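Local coordinates for protein XRE family transcriptional regulator (Pseudomonas putida, PDB 6F8H) that probably acts as the antitoxin GraA of a HigBA-like toxin-antitoxin pair, neutralising the toxin GraT and binding operator DNA through a helix-turn-helix domain, at residues Gly55-Ala59 with Asp60-Arg64; Leu40-Thr44 with Pro45-Asn49; Asp94-Ile97 with Gly98-Arg102; Arg13-Pro17 with Gly18-Arg22. All blocks are in the same frame, centred on the assembly; numbering follows the deposited sequence.

Contact 1: residues Gly55-Ala59 with Asp60-Arg64; sequences GGVSA and DMALR
An N-cap opens helix 59-69 of the helix-turn-helix domain, and S58 makes it: its hydroxyl OG takes the backbone N-H of M61 at 3.1 Å, in a fairly straight bond of 161°. The chi1 of 69° puts OG between the backbone N and the carbonyl carbon of S58, which brings it to M61 N, with CB of M61 3.5 Å from the same OG. The same residue supplies the first carbonyl of the helix, since A62 N reaches S58 O at 2.9 Å. One step on, L63 N binds A59 O, and CG of L63 lies against that oxygen too.

Just before the cap, V57 turns one methyl inward. CG1 stands anti to its backbone N and lies 3.9 Å from both CG of M61 and CB of A62; the V57 and M61 side chains cross at about a right angle. V57 and A62 both pack on W76 of helix 73-99, so this apolar patch faces the long helix, while M61 curls toward V42, T46 and I50.

On another flank of the turn, D60 and R64 form a salt bridge within the helix. R64 also reaches L40 O through NH1, which helps position its guanidinium. NE of R64 meets OD1 of D60 at 2.6 Å, in the guanidinium plane but 26° out of the carboxylate plane.

Contact 2: residues Leu40-Thr44 with Pro45-Asn49; sequences LGVAT and PTVNN
V47 pushes its CG2 methyl into the hollow between L40 and V42, two residues on the incoming side of the turn. That methyl lies 3.8 Å from CG2 of V42 and 3.9 Å from CD1 of L40, so one bump is held by two neighbours. The V42 and V47 side chains meet at about a right angle, whereas L40 comes in at a slant. The chi1 of V42, -53°, brings its CG2 between backbone N and carbonyl carbon, from where it can reach V47. L36 and A37 of helix 33-40 also touch V47, and M61 and R64 of helix 59-69 touch V42.

Nearer the solvent the fit is shallower. A43 sits at the N-cap, and its CB methyl rests 3.9 Å from CD of P45, one edge of the proline ring. T44 sends its CG2 the other way, to lie 3.9 Å from ND2 of N48, the two side chains crossing aslant.

Backbone bonds set the first turn: N48 N meets T44 O at 2.8 Å and 166°, while T46 N to A43 O is weak. P45 has no N-H to give, which suits its place in the first turn of helix 44-51.

Before it, helix 33-40 ends in a Schellman motif with G41, of positive phi, as its C-prime residue. The pair of helices joined by this tight turn is that of a helix-turn-helix unit, which in this family probably binds DNA.

Contact 3: residues Asp94-Ile97 with Gly98-Arg102; sequences DEII and GSVQR
I96 and V100 lie side by side and point the same way, their CG2 methyls 4.1 Å apart, as the long helix 73-99 comes to its end. The methyl of I96 stands anti to its backbone N, and that of V100 anti to its carbonyl carbon; the latter also hangs 3.4 Å from the carbonyl O of I96. This pair faces the second subunit, where I96 packs on D60 and V100 on L40.

S99 is turned differently. Its chi1 of 64° folds OG back along the helix to 2.9 Å from the carbonyl O of E95, the oxygen one turn earlier, where a hydrogen bond is possible. R64 NH1 of the second subunit also approaches OG, in a weak bond.

I97 heads off with a direction of its own and packs on I67 of the second subunit, so the two isoleucines bring separate patches to the partner chain.

The backbone bonds change character along the turn. G98 N still makes a regular helical bond to D94 O, 3.0 Å long. At I96 O two donors gather: S99 N comes from above the carbonyl plane, 70° out of it and 3.1 Å away, and V100 N, the next amide, adds a weak bond. After them the chain leaves the helix in an extended course, and R102 makes a salt bridge with D70 of the second subunit.

This is the C-terminal end of a helix, where the helical bonding weakens, continued as a dimer-contacting tail that reaches the helix-turn-helix domain of the partner subunit.

Contact 4: residues Arg13-Pro17 with Gly18-Arg22; sequences RPIHP and GEILR
H16 folds its ring back onto the start of helix 17-29 and caps it: ND1 accepts the backbone N-H of G18 at 2.9 Å, the donor lying 14° out of the ring plane. This is the tight side. CD of P17 sits over one ring face, F83 of helix 73-99 meets the ring edge-to-face, and G18, lacking a side chain, lies close to ND1. The carbonyl of H16 is gripped as well, by E19 N at 2.8 Å and weakly by I20 N, while L21 N binds P17 O.

The outer side is polar and faces solvent at R13, though its salt bridge is well formed. R13 and E19 come from opposite directions and meet end-on, NH1 to OE1 at 2.7 Å and NH2 to OE2 at 2.9 Å. Both oxygens use their syn lone pairs, and the two flat groups are nearly coplanar, 16° apart. E19 runs out extended to meet the arginine. CD1 of I15 lies over one face of the guanidinium, near its rim, while CG2 of I15 is 4.1 Å from CD1 of I20. A water accepts from H16 N and can also donate to OE1 of E19.

The salt bridge braces the leading segment against the first turn; H16 ND1 with G18 N is a side-chain N-cap of a helix.

Contacts 1, 2 and 4 all start helices: each pairs a loop with the first turn it leads into. Contact 3 is the reverse, a helix running out. All are partly buried, but contact 4, nearest the chain's centre, has the most buried residues and contact 3, farthest out, the most exposed. Contacts 1 and 2 hold successive helices of the helix-turn-helix domain and touch through G55 N with N49 O and M61 on T46. Contact 4 meets contact 1 through P17 against V57. A serine hydroxyl and a histidine nitrogen cap contacts 1 and 4; the N-cap of contact 2 is an alanine, with apolar packing beside it. Contact 3's helix end and tail meet D60, R64 and L40 of the second subunit.

Contact 1: residues Gly55-Ala59 with Asp60-Arg64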
ATOM      1  N   GLY A  55      10.993  -1.526  -8.231  1.00 31.63           N
ATOM      2  CA  GLY A  55       9.919  -2.384  -7.755  1.00 36.01           C
ATOM      3  C   GLY A  55       9.444  -1.912  -6.397  1.00 37.32           C
ATOM      4  O   GLY A  55      10.234  -1.354  -5.631  1.00 35.70           O
ATOM      5  N   GLY A  56       8.163  -2.129  -6.099  1.00 33.37           N
ATOM      6  CA  GLY A  56       7.599  -1.693  -4.830  1.00 35.01           C
ATOM      7  C   GLY A  56       7.866  -2.689  -3.718  1.00 29.58           C
ATOM      8  O   GLY A  56       8.400  -3.775  -3.951  1.00 24.85           O
ATOM      9  N   VAL A  57       7.479  -2.323  -2.506  1.00 27.96           N
ATOM     10  CA  VAL A  57       7.614  -3.208  -1.358  1.00 25.37           C
ATOM     11  C   VAL A  57       6.282  -3.885  -1.064  1.00 26.46           C
ATOM     12  O   VAL A  57       5.305  -3.221  -0.802  1.00 28.98           O
ATOM     13  CB  VAL A  57       8.093  -2.437  -0.110  1.00 25.04           C
ATOM     14  CG1 VAL A  57       8.136  -3.348   1.135  1.00 19.95           C
ATOM     15  CG2 VAL A  57       9.455  -1.749  -0.394  1.00 23.79           C
ATOM     16  N   SER A  58       6.249  -5.217  -1.103  1.00 26.63           N
ATOM     17  CA  SER A  58       5.022  -5.960  -0.834  1.00 28.63           C
ATOM     18  C   SER A  58       4.847  -6.214   0.661  1.00 27.63           C
ATOM     19  O   SER A  58       5.765  -5.980   1.448  1.00 28.50           O
ATOM     20  CB  SER A  58       5.037  -7.296  -1.580  1.00 29.88           C
ATOM     21  OG  SER A  58       6.017  -8.146  -1.013  1.00 29.94           O
ATOM     22  N   ALA A  59       3.687  -6.730   1.046  1.00 28.43           N
ATOM     23  CA  ALA A  59       3.455  -7.036   2.456  1.00 32.35           C
ATOM     24  C   ALA A  59       4.460  -8.089   2.950  1.00 28.63           C
ATOM     25  O   ALA A  59       5.022  -7.964   4.043  1.00 28.97           O
ATOM     26  CB  ALA A  59       2.024  -7.500   2.675  1.00 30.21           C
ATOM     27  N   ASP A  60       4.707  -9.104   2.128  1.00 27.19           N
ATOM     28  CA  ASP A  60       5.721 -10.119   2.443  1.00 28.74           C
ATOM     29  C   ASP A  60       7.102  -9.486   2.638  1.00 27.41           C
ATOM     30  O   ASP A  60       7.810  -9.778   3.606  1.00 26.04           O
ATOM     31  CB  ASP A  60       5.772 -11.181   1.325  1.00 28.34           C
ATOM     32  CG  ASP A  60       6.678 -12.365   1.675  1.00 31.83           C
ATOM     33  OD1 ASP A  60       7.889 -12.319   1.375  1.00 30.44           O
ATOM     34  OD2 ASP A  60       6.174 -13.353   2.246  1.00 37.91           O
ATOM     35  N   MET A  61       7.474  -8.599   1.720  1.00 24.91           N
ATOM     36  CA  MET A  61       8.786  -7.964   1.783  1.00 26.17           C
ATOM     37  C   MET A  61       8.934  -7.077   3.013  1.00 23.22           C
ATOM     38  O   MET A  61       9.975  -7.041   3.654  1.00 22.85           O
ATOM     39  CB  MET A  61       9.034  -7.148   0.520  1.00 23.26           C
ATOM     40  CG  MET A  61      10.372  -6.464   0.497  1.00 26.90           C
ATOM     41  SD  MET A  61      11.729  -7.648   0.565  1.00 37.13           S
ATOM     42  CE  MET A  61      11.370  -8.606  -0.889  1.00 35.94           C
ATOM     43  N   ALA A  62       7.866  -6.381   3.345  1.00 21.79           N
ATOM     44  CA  ALA A  62       7.878  -5.471   4.478  1.00 25.07           C
ATOM     45  C   ALA A  62       8.059  -6.227   5.808  1.00 25.84           C
ATOM     46  O   ALA A  62       8.749  -5.753   6.699  1.00 26.89           O
ATOM     47  CB  ALA A  62       6.614  -4.670   4.501  1.00 26.02           C
ATOM     48  N   LEU A  63       7.429  -7.391   5.924  1.00 27.34           N
ATOM     49  CA  LEU A  63       7.619  -8.268   7.079  1.00 27.14           C
ATOM     50  C   LEU A  63       9.059  -8.767   7.166  1.00 26.42           C
ATOM     51  O   LEU A  63       9.673  -8.742   8.244  1.00 23.84           O
ATOM     52  CB  LEU A  63       6.655  -9.461   7.009  1.00 29.10           C
ATOM     53  CG  LEU A  63       5.167  -9.142   7.202  1.00 30.94           C
ATOM     54  CD1 LEU A  63       4.316 -10.379   7.126  1.00 34.52           C
ATOM     55  CD2 LEU A  63       4.976  -8.455   8.543  1.00 38.48           C
ATOM     56  N   ARG A  64       9.589  -9.217   6.026  1.00 24.41           N
ATOM     57  CA  ARG A  64      10.979  -9.662   5.937  1.00 23.04           C
ATOM     58  C   ARG A  64      11.937  -8.541   6.330  1.00 25.09           C
ATOM     59  O   ARG A  64      12.866  -8.757   7.112  1.00 23.40           O
ATOM     60  CB  ARG A  64      11.291 -10.176   4.513  1.00 23.91           C
ATOM     61  CG  ARG A  64      10.483 -11.446   4.171  1.00 22.20           C
ATOM     62  CD  ARG A  64      10.717 -12.007   2.771  1.00 28.27           C
ATOM     63  NE  ARG A  64       9.986 -13.269   2.603  1.00 30.82           N
ATOM     64  CZ  ARG A  64      10.450 -14.459   2.986  1.00 31.40           C
ATOM     65  NH1 ARG A  64      11.656 -14.564   3.520  1.00 29.69           N
ATOM     66  NH2 ARG A  64       9.715 -15.545   2.820  1.00 37.16           N
TER

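Contact 2: residues Leu40-Thr44 with Pro45-Asn49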
ATOM      1  N   LEU A  40      17.310 -11.525   3.979  1.00 28.99           N
ATOM      2  CA  LEU A  40      15.865 -11.427   3.736  1.00 28.82           C
ATOM      3  C   LEU A  40      15.208 -12.746   3.348  1.00 29.48           C
ATOM      4  O   LEU A  40      13.985 -12.887   3.443  1.00 29.27           O
ATOM      5  CB  LEU A  40      15.579 -10.406   2.635  1.00 26.67           C
ATOM      6  CG  LEU A  40      15.835  -8.930   2.963  1.00 25.03           C
ATOM      7  CD1 LEU A  40      15.564  -8.025   1.741  1.00 26.03           C
ATOM      8  CD2 LEU A  40      14.980  -8.514   4.149  1.00 26.31           C
ATOM      9  N   GLY A  41      16.013 -13.706   2.898  1.00 30.59           N
ATOM     10  CA  GLY A  41      15.485 -14.948   2.352  1.00 29.36           C
ATOM     11  C   GLY A  41      14.788 -14.746   1.008  1.00 31.27           C
ATOM     12  O   GLY A  41      13.843 -15.454   0.697  1.00 28.59           O
ATOM     13  N   VAL A  42      15.233 -13.760   0.232  1.00 30.73           N
ATOM     14  CA  VAL A  42      14.686 -13.504  -1.106  1.00 29.99           C
ATOM     15  C   VAL A  42      15.797 -13.524  -2.151  1.00 28.86           C
ATOM     16  O   VAL A  42      16.977 -13.607  -1.824  1.00 28.73           O
ATOM     17  CB  VAL A  42      13.942 -12.125  -1.214  1.00 28.81           C
ATOM     18  CG1 VAL A  42      12.892 -11.983  -0.127  1.00 32.60           C
ATOM     19  CG2 VAL A  42      14.939 -10.948  -1.169  1.00 26.13           C
ATOM     20  N   ALA A  43      15.397 -13.438  -3.413  1.00 30.99           N
ATOM     21  CA  ALA A  43      16.334 -13.444  -4.531  1.00 30.94           C
ATOM     22  C   ALA A  43      16.978 -12.074  -4.669  1.00 28.78           C
ATOM     23  O   ALA A  43      16.326 -11.068  -4.449  1.00 27.02           O
ATOM     24  CB  ALA A  43      15.615 -13.833  -5.830  1.00 31.06           C
ATOM     25  N   THR A  44      18.251 -12.040  -5.041  1.00 29.18           N
ATOM     26  CA  THR A  44      18.947 -10.770  -5.193  1.00 31.12           C
ATOM     27  C   THR A  44      18.259  -9.785  -6.159  1.00 32.09           C
ATOM     28  O   THR A  44      18.208  -8.596  -5.847  1.00 32.81           O
ATOM     29  CB  THR A  44      20.411 -10.988  -5.631  1.00 31.30           C
ATOM     30  OG1 THR A  44      21.010 -11.961  -4.777  1.00 34.45           O
ATOM     31  CG2 THR A  44      21.219  -9.691  -5.523  1.00 28.98           C
ATOM     32  N   PRO A  45      17.738 -10.257  -7.319  1.00 32.80           N
ATOM     33  CA  PRO A  45      17.081  -9.315  -8.238  1.00 32.24           C
ATOM     34  C   PRO A  45      15.934  -8.523  -7.619  1.00 31.80           C
ATOM     35  O   PRO A  45      15.756  -7.359  -7.975  1.00 33.06           O
ATOM     36  CB  PRO A  45      16.552 -10.233  -9.353  1.00 32.63           C
ATOM     37  CG  PRO A  45      17.574 -11.294  -9.428  1.00 34.86           C
ATOM     38  CD  PRO A  45      17.914 -11.574  -7.965  1.00 33.49           C
ATOM     39  N   THR A  46      15.183  -9.148  -6.715  1.00 32.48           N
ATOM     40  CA  THR A  46      14.121  -8.459  -5.989  1.00 35.34           C
ATOM     41  C   THR A  46      14.686  -7.257  -5.219  1.00 30.85           C
ATOM     42  O   THR A  46      14.179  -6.140  -5.340  1.00 31.49           O
ATOM     43  CB  THR A  46      13.403  -9.390  -4.997  1.00 37.24           C
ATOM     44  OG1 THR A  46      13.039 -10.619  -5.648  1.00 42.12           O
ATOM     45  CG2 THR A  46      12.159  -8.719  -4.479  1.00 42.97           C
ATOM     46  N   VAL A  47      15.748  -7.492  -4.451  1.00 31.06           N
ATOM     47  CA  VAL A  47      16.424  -6.421  -3.717  1.00 29.64           C
ATOM     48  C   VAL A  47      16.970  -5.375  -4.676  1.00 32.73           C
ATOM     49  O   VAL A  47      16.812  -4.181  -4.440  1.00 29.46           O
ATOM     50  CB  VAL A  47      17.578  -6.952  -2.842  1.00 26.73           C
ATOM     51  CG1 VAL A  47      18.293  -5.798  -2.155  1.00 27.77           C
ATOM     52  CG2 VAL A  47      17.057  -7.920  -1.814  1.00 27.41           C
ATOM     53  N   ASN A  48      17.588  -5.833  -5.770  1.00 31.23           N
ATOM     54  CA  ASN A  48      18.127  -4.925  -6.785  1.00 34.98           C
ATOM     55  C   ASN A  48      17.061  -3.971  -7.296  1.00 33.07           C
ATOM     56  O   ASN A  48      17.310  -2.781  -7.414  1.00 35.74           O
ATOM     57  CB  ASN A  48      18.731  -5.700  -7.967  1.00 31.75           C
ATOM     58  CG  ASN A  48      20.126  -6.215  -7.673  1.00 36.15           C
ATOM     59  OD1 ASN A  48      20.812  -5.692  -6.794  1.00 37.49           O
ATOM     60  ND2 ASN A  48      20.562  -7.234  -8.418  1.00 32.12           N
ATOM     61  N   ASN A  49      15.882  -4.505  -7.602  1.00 31.45           N
ATOM     62  CA  ASN A  49      14.755  -3.678  -8.051  1.00 31.49           C
ATOM     63  C   ASN A  49      14.336  -2.600  -7.048  1.00 32.20           C
ATOM     64  O   ASN A  49      14.015  -1.464  -7.416  1.00 32.63           O
ATOM     65  CB  ASN A  49      13.546  -4.551  -8.341  1.00 34.18           C
ATOM     66  CG  ASN A  49      13.678  -5.313  -9.627  1.00 39.53           C
ATOM     67  OD1 ASN A  49      14.596  -5.072 -10.419  1.00 42.11           O
ATOM     68  ND2 ASN A  49      12.757  -6.239  -9.855  1.00 37.15           N
TER

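Contact 3: residues Asp94-Ile97 with Gly98-Arg102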
ATOM      1  N   ASP A  94      -4.964  16.299 -11.056  1.00 48.79           N
ATOM      2  CA  ASP A  94      -5.881  17.302 -11.598  1.00 56.00           C
ATOM      3  C   ASP A  94      -7.052  16.620 -12.308  1.00 49.33           C
ATOM      4  O   ASP A  94      -8.208  17.007 -12.124  1.00 50.68           O
ATOM      5  CB  ASP A  94      -5.143  18.264 -12.539  1.00 56.04           C
ATOM      6  CG  ASP A  94      -4.185  19.195 -11.794  1.00 60.63           C
ATOM      7  OD1 ASP A  94      -4.619  19.870 -10.833  1.00 62.26           O
ATOM      8  OD2 ASP A  94      -2.993  19.247 -12.162  1.00 68.31           O
ATOM      9  N   GLU A  95      -6.751  15.585 -13.084  1.00 43.88           N
ATOM     10  CA  GLU A  95      -7.786  14.813 -13.756  1.00 45.94           C
ATOM     11  C   GLU A  95      -8.809  14.208 -12.779  1.00 49.51           C
ATOM     12  O   GLU A  95     -10.007  14.119 -13.085  1.00 44.65           O
ATOM     13  CB  GLU A  95      -7.150  13.701 -14.583  1.00 47.44           C
ATOM     14  CG  GLU A  95      -8.155  12.731 -15.161  1.00 52.38           C
ATOM     15  CD  GLU A  95      -7.533  11.388 -15.491  1.00 65.75           C
ATOM     16  OE1 GLU A  95      -6.282  11.315 -15.560  1.00 67.62           O
ATOM     17  OE2 GLU A  95      -8.292  10.408 -15.674  1.00 70.78           O
ATOM     18  N   ILE A  96      -8.334  13.791 -11.609  1.00 39.43           N
ATOM     19  CA  ILE A  96      -9.198  13.156 -10.622  1.00 40.69           C
ATOM     20  C   ILE A  96     -10.116  14.195  -9.989  1.00 40.29           C
ATOM     21  O   ILE A  96     -11.318  13.976  -9.842  1.00 39.87           O
ATOM     22  CB  ILE A  96      -8.361  12.426  -9.541  1.00 37.72           C
ATOM     23  CG1 ILE A  96      -7.768  11.134 -10.121  1.00 35.23           C
ATOM     24  CG2 ILE A  96      -9.195  12.147  -8.292  1.00 30.97           C
ATOM     25  CD1 ILE A  96      -6.674  10.511  -9.285  1.00 31.14           C
ATOM     26  N   ILE A  97      -9.535  15.333  -9.629  1.00 43.67           N
ATOM     27  CA  ILE A  97     -10.270  16.437  -9.016  1.00 47.01           C
ATOM     28  C   ILE A  97     -11.371  16.956  -9.943  1.00 49.72           C
ATOM     29  O   ILE A  97     -12.459  17.322  -9.498  1.00 50.60           O
ATOM     30  CB  ILE A  97      -9.311  17.585  -8.652  1.00 47.36           C
ATOM     31  CG1 ILE A  97      -8.394  17.141  -7.513  1.00 48.11           C
ATOM     32  CG2 ILE A  97     -10.073  18.830  -8.261  1.00 50.68           C
ATOM     33  CD1 ILE A  97      -7.155  17.997  -7.368  1.00 55.00           C
ATOM     34  N   GLY A  98     -11.076  16.952 -11.238  1.00 48.17           N
ATOM     35  CA  GLY A  98     -12.011  17.406 -12.246  1.00 48.64           C
ATOM     36  C   GLY A  98     -13.086  16.409 -12.632  1.00 50.53           C
ATOM     37  O   GLY A  98     -14.081  16.804 -13.237  1.00 55.70           O
ATOM     38  N   SER A  99     -12.919  15.132 -12.290  1.00 44.28           N
ATOM     39  CA  SER A  99     -13.920  14.145 -12.693  1.00 43.84           C
ATOM     40  C   SER A  99     -14.700  13.469 -11.549  1.00 47.11           C
ATOM     41  O   SER A  99     -15.655  12.741 -11.814  1.00 48.13           O
ATOM     42  CB  SER A  99     -13.264  13.064 -13.550  1.00 46.31           C
ATOM     43  OG  SER A  99     -12.294  12.332 -12.820  1.00 47.19           O
ATOM     44  N   VAL A 100     -14.309  13.689 -10.294  1.00 39.87           N
ATOM     45  CA  VAL A 100     -15.024  13.043  -9.190  1.00 40.22           C
ATOM     46  C   VAL A 100     -16.006  14.000  -8.527  1.00 36.17           C
ATOM     47  O   VAL A 100     -15.678  15.150  -8.254  1.00 36.40           O
ATOM     48  CB  VAL A 100     -14.055  12.482  -8.103  1.00 34.40           C
ATOM     49  CG1 VAL A 100     -14.838  11.965  -6.896  1.00 32.83           C
ATOM     50  CG2 VAL A 100     -13.174  11.372  -8.677  1.00 31.82           C
ATOM     51  N   GLN A 101     -17.215  13.507  -8.279  1.00 33.97           N
ATOM     52  CA  GLN A 101     -18.241  14.247  -7.552  1.00 39.52           C
ATOM     53  C   GLN A 101     -18.367  13.702  -6.124  1.00 41.43           C
ATOM     54  O   GLN A 101     -18.316  12.490  -5.930  1.00 33.55           O
ATOM     55  CB  GLN A 101     -19.583  14.133  -8.278  1.00 43.14           C
ATOM     56  CG  GLN A 101     -19.582  14.704  -9.706  1.00 43.24           C
ATOM     57  CD  GLN A 101     -19.554  16.230  -9.733  1.00 51.81           C
ATOM     58  OE1 GLN A 101     -18.486  16.852  -9.684  1.00 56.44           O
ATOM     59  NE2 GLN A 101     -20.734  16.838  -9.816  1.00 54.59           N
ATOM     60  N   ARG A 102     -18.546  14.560  -5.119  1.00 36.84           N
ATOM     61  CA  ARG A 102     -18.751  13.998  -3.792  1.00 36.41           C
ATOM     62  C   ARG A 102     -20.164  13.441  -3.711  1.00 38.71           C
ATOM     63  O   ARG A 102     -21.077  13.891  -4.400  1.00 37.51           O
ATOM     64  CB  ARG A 102     -18.459  15.006  -2.664  1.00 39.44           C
ATOM     65  CG  ARG A 102     -19.014  16.388  -2.817  1.00 46.03           C
ATOM     66  CD  ARG A 102     -18.347  17.353  -1.816  1.00 43.17           C
ATOM     67  NE  ARG A 102     -18.647  17.023  -0.423  1.00 44.96           N
ATOM     68  CZ  ARG A 102     -19.698  17.495   0.245  1.00 43.38           C
ATOM     69  NH1 ARG A 102     -20.559  18.309  -0.362  1.00 42.43           N
ATOM     70  NH2 ARG A 102     -19.898  17.149   1.510  1.00 41.38           N
TER

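Contact 4: residues Arg13-Pro17 with Gly18-Arg22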
ATOM      1  N   ARG A  13       8.604  16.008  -3.168  1.00 47.87           N
ATOM      2  CA  ARG A  13       9.102  14.915  -3.995  1.00 44.54           C
ATOM      3  C   ARG A  13       8.660  13.559  -3.442  1.00 37.71           C
ATOM      4  O   ARG A  13       8.812  13.307  -2.260  1.00 35.81           O
ATOM      5  CB  ARG A  13      10.634  14.983  -4.084  1.00 38.49           C
ATOM      6  CG  ARG A  13      11.272  13.904  -4.943  1.00 37.65           C
ATOM      7  CD  ARG A  13      12.777  14.120  -5.041  1.00 37.81           C
ATOM      8  NE  ARG A  13      13.424  14.055  -3.733  1.00 39.67           N
ATOM      9  CZ  ARG A  13      13.929  12.939  -3.215  1.00 39.26           C
ATOM     10  NH1 ARG A  13      13.855  11.803  -3.899  1.00 35.82           N
ATOM     11  NH2 ARG A  13      14.496  12.959  -2.018  1.00 37.24           N
ATOM     12  N   PRO A  14       8.096  12.696  -4.298  1.00 35.64           N
ATOM     13  CA  PRO A  14       7.797  11.325  -3.867  1.00 36.29           C
ATOM     14  C   PRO A  14       9.058  10.619  -3.369  1.00 36.55           C
ATOM     15  O   PRO A  14      10.090  10.692  -4.039  1.00 37.94           O
ATOM     16  CB  PRO A  14       7.269  10.657  -5.140  1.00 37.54           C
ATOM     17  CG  PRO A  14       6.777  11.768  -5.990  1.00 38.32           C
ATOM     18  CD  PRO A  14       7.620  12.973  -5.661  1.00 38.09           C
ATOM     19  N   ILE A  15       8.982   9.964  -2.214  1.00 31.78           N
ATOM     20  CA  ILE A  15      10.121   9.211  -1.695  1.00 31.50           C
ATOM     21  C   ILE A  15       9.920   7.697  -1.813  1.00 28.68           C
ATOM     22  O   ILE A  15       9.138   7.102  -1.071  1.00 28.06           O
ATOM     23  CB  ILE A  15      10.392   9.547  -0.223  1.00 28.76           C
ATOM     24  CG1 ILE A  15      10.484  11.064  -0.043  1.00 35.42           C
ATOM     25  CG2 ILE A  15      11.659   8.850   0.240  1.00 28.36           C
ATOM     26  CD1 ILE A  15      11.621  11.704  -0.853  1.00 30.39           C
ATOM     27  N   HIS A  16      10.630   7.070  -2.741  1.00 27.35           N
ATOM     28  CA  HIS A  16      10.533   5.621  -2.863  1.00 30.41           C
ATOM     29  C   HIS A  16      11.170   4.927  -1.642  1.00 26.06           C
ATOM     30  O   HIS A  16      12.226   5.336  -1.169  1.00 25.91           O
ATOM     31  CB  HIS A  16      11.192   5.145  -4.156  1.00 27.88           C
ATOM     32  CG  HIS A  16      10.792   3.762  -4.554  1.00 29.48           C
ATOM     33  ND1 HIS A  16      11.359   2.636  -3.996  1.00 28.87           N
ATOM     34  CD2 HIS A  16       9.869   3.324  -5.439  1.00 29.05           C
ATOM     35  CE1 HIS A  16      10.803   1.559  -4.522  1.00 28.12           C
ATOM     36  NE2 HIS A  16       9.901   1.947  -5.406  1.00 32.90           N
ATOM     37  N   PRO A  17      10.522   3.872  -1.129  1.00 25.50           N
ATOM     38  CA  PRO A  17      11.097   3.112  -0.013  1.00 24.97           C
ATOM     39  C   PRO A  17      12.529   2.680  -0.286  1.00 22.48           C
ATOM     40  O   PRO A  17      13.336   2.611   0.638  1.00 24.83           O
ATOM     41  CB  PRO A  17      10.163   1.892   0.104  1.00 24.60           C
ATOM     42  CG  PRO A  17       8.848   2.393  -0.417  1.00 24.24           C
ATOM     43  CD  PRO A  17       9.191   3.367  -1.525  1.00 26.41           C
ATOM     44  N   GLY A  18      12.856   2.428  -1.552  1.00 25.01           N
ATOM     45  CA  GLY A  18      14.207   2.032  -1.913  1.00 22.48           C
ATOM     46  C   GLY A  18      15.206   3.142  -1.618  1.00 24.48           C
ATOM     47  O   GLY A  18      16.370   2.889  -1.297  1.00 26.03           O
ATOM     48  N   GLU A  19      14.758   4.384  -1.719  1.00 25.35           N
ATOM     49  CA  GLU A  19      15.642   5.504  -1.375  1.00 27.08           C
ATOM     50  C   GLU A  19      15.997   5.450   0.114  1.00 24.26           C
ATOM     51  O   GLU A  19      17.160   5.622   0.489  1.00 26.48           O
ATOM     52  CB  GLU A  19      14.995   6.849  -1.723  1.00 28.36           C
ATOM     53  CG  GLU A  19      15.792   8.079  -1.248  1.00 29.15           C
ATOM     54  CD  GLU A  19      15.178   9.407  -1.700  1.00 33.06           C
ATOM     55  OE1 GLU A  19      14.871   9.546  -2.894  1.00 34.72           O
ATOM     56  OE2 GLU A  19      14.995  10.308  -0.860  1.00 38.82           O
ATOM     57  N   ILE A  20      14.997   5.204   0.954  1.00 23.78           N
ATOM     58  CA  ILE A  20      15.254   5.038   2.390  1.00 24.52           C
ATOM     59  C   ILE A  20      16.151   3.815   2.622  1.00 25.97           C
ATOM     60  O   ILE A  20      17.130   3.882   3.380  1.00 27.53           O
ATOM     61  CB  ILE A  20      13.951   4.894   3.184  1.00 25.26           C
ATOM     62  CG1 ILE A  20      13.085   6.149   3.026  1.00 26.36           C
ATOM     63  CG2 ILE A  20      14.226   4.631   4.675  1.00 26.52           C
ATOM     64  CD1 ILE A  20      13.810   7.424   3.385  1.00 28.76           C
ATOM     65  N   LEU A  21      15.833   2.698   1.960  1.00 26.21           N
ATOM     66  CA  LEU A  21      16.627   1.488   2.147  1.00 25.39           C
ATOM     67  C   LEU A  21      18.083   1.780   1.791  1.00 29.97           C
ATOM     68  O   LEU A  21      19.005   1.431   2.536  1.00 27.16           O
ATOM     69  CB  LEU A  21      16.084   0.321   1.300  1.00 20.63           C
ATOM     70  CG  LEU A  21      16.815  -1.014   1.441  1.00 25.28           C
ATOM     71  CD1 LEU A  21      16.873  -1.428   2.908  1.00 22.03           C
ATOM     72  CD2 LEU A  21      16.115  -2.097   0.610  1.00 27.91           C
ATOM     73  N   ARG A  22      18.274   2.466   0.672  1.00 24.56           N
ATOM     74  CA  ARG A  22      19.611   2.776   0.189  1.00 28.09           C
ATOM     75  C   ARG A  22      20.332   3.858   1.008  1.00 27.72           C
ATOM     76  O   ARG A  22      21.478   3.671   1.426  1.00 28.10           O
ATOM     77  CB  ARG A  22      19.523   3.196  -1.283  1.00 30.07           C
ATOM     78  CG  ARG A  22      20.852   3.216  -2.009  1.00 36.72           C
ATOM     79  CD  ARG A  22      20.676   3.783  -3.424  1.00 35.16           C
ATOM     80  NE  ARG A  22      20.203   5.161  -3.385  1.00 34.08           N
ATOM     81  CZ  ARG A  22      18.984   5.544  -3.752  1.00 34.17           C
ATOM     82  NH1 ARG A  22      18.112   4.641  -4.175  1.00 30.51           N
ATOM     83  NH2 ARG A  22      18.633   6.826  -3.682  1.00 28.39           N
TER
HETATM   84  O   HOH W   1      12.413   8.348  -4.316  1.00 31.62           O